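Local coordinates for protein membrane-bound protease PH1510 (Pyrococcus horikoshii, PDB 6M4B) that acts as a membrane-bound serine protease that cleaves substrates preferentially near hydrophobic or aromatic residues and can degrade a stomatin homolog in vitro, at residues R62-K67 with K134-E139. The protein carries 1 engineered substitution. Numbering follows the deposited sequence.
Sequences RIQQSK and KSLAQE
Beyond the NE2 end of the Gln64 amide, Leu136 CD2 lies to one side of the amide plane and the carboxylate of Glu139 slightly to the other. CD2 of Leu136 stands 3.9 Å from Gln64 NE2, well off the amide plane, while OE1 of Glu139 lies 3.1 Å from the same nitrogen. The amide and carboxylate planes are turned 44° apart, and NE2 is itself tilted from the carboxylate plane, making this an oblique approach rather than a coplanar pairing. Extension beyond CG (chi2 177° in Gln64, 160° in Glu139) carries both end groups across the gap. The backbones stay distant, with CA of Gln64 and CA of Leu136 10.1 Å apart, and just 70 Å² is buried. In this ClpP/crotonase-type protease domain the contact joins the C-terminal end of helix 53-64 to that of helix 123-139, which also bears the active-site Lys124. Leu136 reaches Tyr87 and Leu90 on helix 84-90, just after the engineered Ala83 at the nucleophile position. The second subunit also borders the junction: its Tyr128 packs on Gln64 and its Tyr132 on Glu139, while Gln65 NE2 hydrogen-bonds Asn58 OD1 of that subunit.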
loop_
_atom_site.group_PDB
_atom_site.type_symbol
_atom_site.label_atom_id
_atom_site.label_comp_id
_atom_site.label_asym_id
_atom_site.label_seq_id
_atom_site.Cartn_x
_atom_site.Cartn_y
_atom_site.Cartn_z
ATOM N N ARG A 62 -1.886 3.380 7.445
ATOM C CA ARG A 62 -2.228 4.473 8.374
ATOM C C ARG A 62 -1.045 5.449 8.554
ATOM O O ARG A 62 -1.226 6.659 8.498
ATOM C CB ARG A 62 -2.632 3.905 9.721
ATOM C CG ARG A 62 -3.108 4.915 10.735
ATOM C CD ARG A 62 -4.326 5.645 10.236
ATOM N NE ARG A 62 -4.734 6.668 11.167
ATOM C CZ ARG A 62 -4.421 7.957 11.116
ATOM N NH1 ARG A 62 -3.618 8.464 10.169
ATOM N NH2 ARG A 62 -4.936 8.769 12.045
ATOM N N ILE A 63 0.146 4.895 8.717
ATOM C CA ILE A 63 1.354 5.706 8.789
ATOM C C ILE A 63 1.560 6.501 7.503
ATOM O O ILE A 63 1.820 7.706 7.552
ATOM C CB ILE A 63 2.560 4.836 9.117
ATOM C CG1 ILE A 63 2.401 4.320 10.553
ATOM C CG2 ILE A 63 3.876 5.589 8.933
ATOM C CD1 ILE A 63 3.304 3.187 10.911
ATOM N N GLN A 64 1.367 5.877 6.349
ATOM C CA GLN A 64 1.602 6.572 5.108
ATOM C C GLN A 64 0.676 7.760 4.885
ATOM O O GLN A 64 1.073 8.696 4.222
ATOM C CB GLN A 64 1.513 5.616 3.914
ATOM C CG GLN A 64 2.714 4.674 3.785
ATOM C CD GLN A 64 2.544 3.682 2.631
ATOM O OE1 GLN A 64 1.416 3.257 2.326
ATOM N NE2 GLN A 64 3.650 3.301 1.992
ATOM N N GLN A 65 -0.573 7.673 5.349
ATOM C CA GLN A 65 -1.563 8.759 5.236
ATOM C C GLN A 65 -1.483 9.735 6.424
ATOM O O GLN A 65 -2.243 10.667 6.471
ATOM C CB GLN A 65 -3.016 8.204 5.189
ATOM C CG GLN A 65 -3.361 7.142 4.129
ATOM C CD GLN A 65 -3.413 7.687 2.712
ATOM O OE1 GLN A 65 -2.451 8.266 2.216
ATOM N NE2 GLN A 65 -4.531 7.470 2.041
ATOM N N SER A 66 -0.643 9.454 7.409
ATOM C CA SER A 66 -0.504 10.301 8.584
ATOM C C SER A 66 -0.238 11.728 8.187
ATOM O O SER A 66 0.558 11.990 7.316
ATOM C CB SER A 66 0.623 9.809 9.522
ATOM O OG SER A 66 0.715 10.652 10.672
ATOM N N LYS A 67 -0.913 12.661 8.827
ATOM C CA LYS A 67 -0.656 14.076 8.549
ATOM C C LYS A 67 0.549 14.588 9.294
ATOM O O LYS A 67 0.942 15.707 9.062
ATOM C CB LYS A 67 -1.885 14.929 8.905
ATOM C CG LYS A 67 -3.063 14.624 7.985
ATOM C CD LYS A 67 -4.375 15.239 8.450
ATOM C CE LYS A 67 -5.519 14.797 7.533
ATOM N NZ LYS A 67 -6.851 15.020 8.143
ATOM N N LYS A 134 10.055 -4.503 -0.746
ATOM C CA LYS A 134 10.932 -3.732 -1.603
ATOM C C LYS A 134 10.358 -2.371 -1.961
ATOM O O LYS A 134 11.083 -1.381 -2.032
ATOM C CB LYS A 134 11.289 -4.496 -2.862
ATOM C CG LYS A 134 12.349 -5.559 -2.642
ATOM C CD LYS A 134 12.623 -6.366 -3.894
ATOM C CE LYS A 134 13.320 -5.577 -5.002
ATOM N NZ LYS A 134 14.652 -6.122 -5.323
ATOM N N SER A 135 9.056 -2.313 -2.137
ATOM C CA SER A 135 8.392 -1.093 -2.413
ATOM C C SER A 135 8.471 -0.132 -1.213
ATOM O O SER A 135 8.680 1.036 -1.439
ATOM C CB SER A 135 6.934 -1.334 -2.787
ATOM O OG SER A 135 6.093 -1.664 -1.693
ATOM N N LEU A 136 8.293 -0.628 0.025
ATOM C CA LEU A 136 8.422 0.214 1.197
ATOM C C LEU A 136 9.863 0.768 1.288
ATOM O O LEU A 136 10.034 1.957 1.505
ATOM C CB LEU A 136 8.030 -0.523 2.475
ATOM C CG LEU A 136 6.610 -1.117 2.529
ATOM C CD1 LEU A 136 6.418 -1.757 3.874
ATOM C CD2 LEU A 136 5.590 -0.020 2.296
ATOM N N ALA A 137 10.862 -0.064 0.995
ATOM C CA ALA A 137 12.219 0.404 0.925
ATOM C C ALA A 137 12.450 1.458 -0.157
ATOM O O ALA A 137 13.035 2.497 0.119
ATOM C CB ALA A 137 13.200 -0.763 0.756
ATOM N N GLN A 138 11.983 1.202 -1.376
ATOM C CA GLN A 138 12.203 2.125 -2.491
ATOM C C GLN A 138 11.471 3.417 -2.261
ATOM O O GLN A 138 11.988 4.456 -2.569
ATOM C CB GLN A 138 11.782 1.544 -3.852
ATOM C CG GLN A 138 12.425 0.214 -4.163
ATOM C CD GLN A 138 13.643 0.339 -5.019
ATOM O OE1 GLN A 138 14.238 1.435 -5.133
ATOM N NE2 GLN A 138 14.054 -0.799 -5.626
ATOM N N GLU A 139 10.254 3.342 -1.751
ATOM C CA GLU A 139 9.481 4.530 -1.463
ATOM C C GLU A 139 10.181 5.456 -0.432
ATOM O O GLU A 139 9.984 6.652 -0.470
ATOM C CB GLU A 139 8.099 4.146 -0.914
ATOM C CG GLU A 139 7.165 3.669 -2.013
ATOM C CD GLU A 139 5.984 2.844 -1.515
ATOM O OE1 GLU A 139 5.759 2.778 -0.275
ATOM O OE2 GLU A 139 5.292 2.246 -2.383
#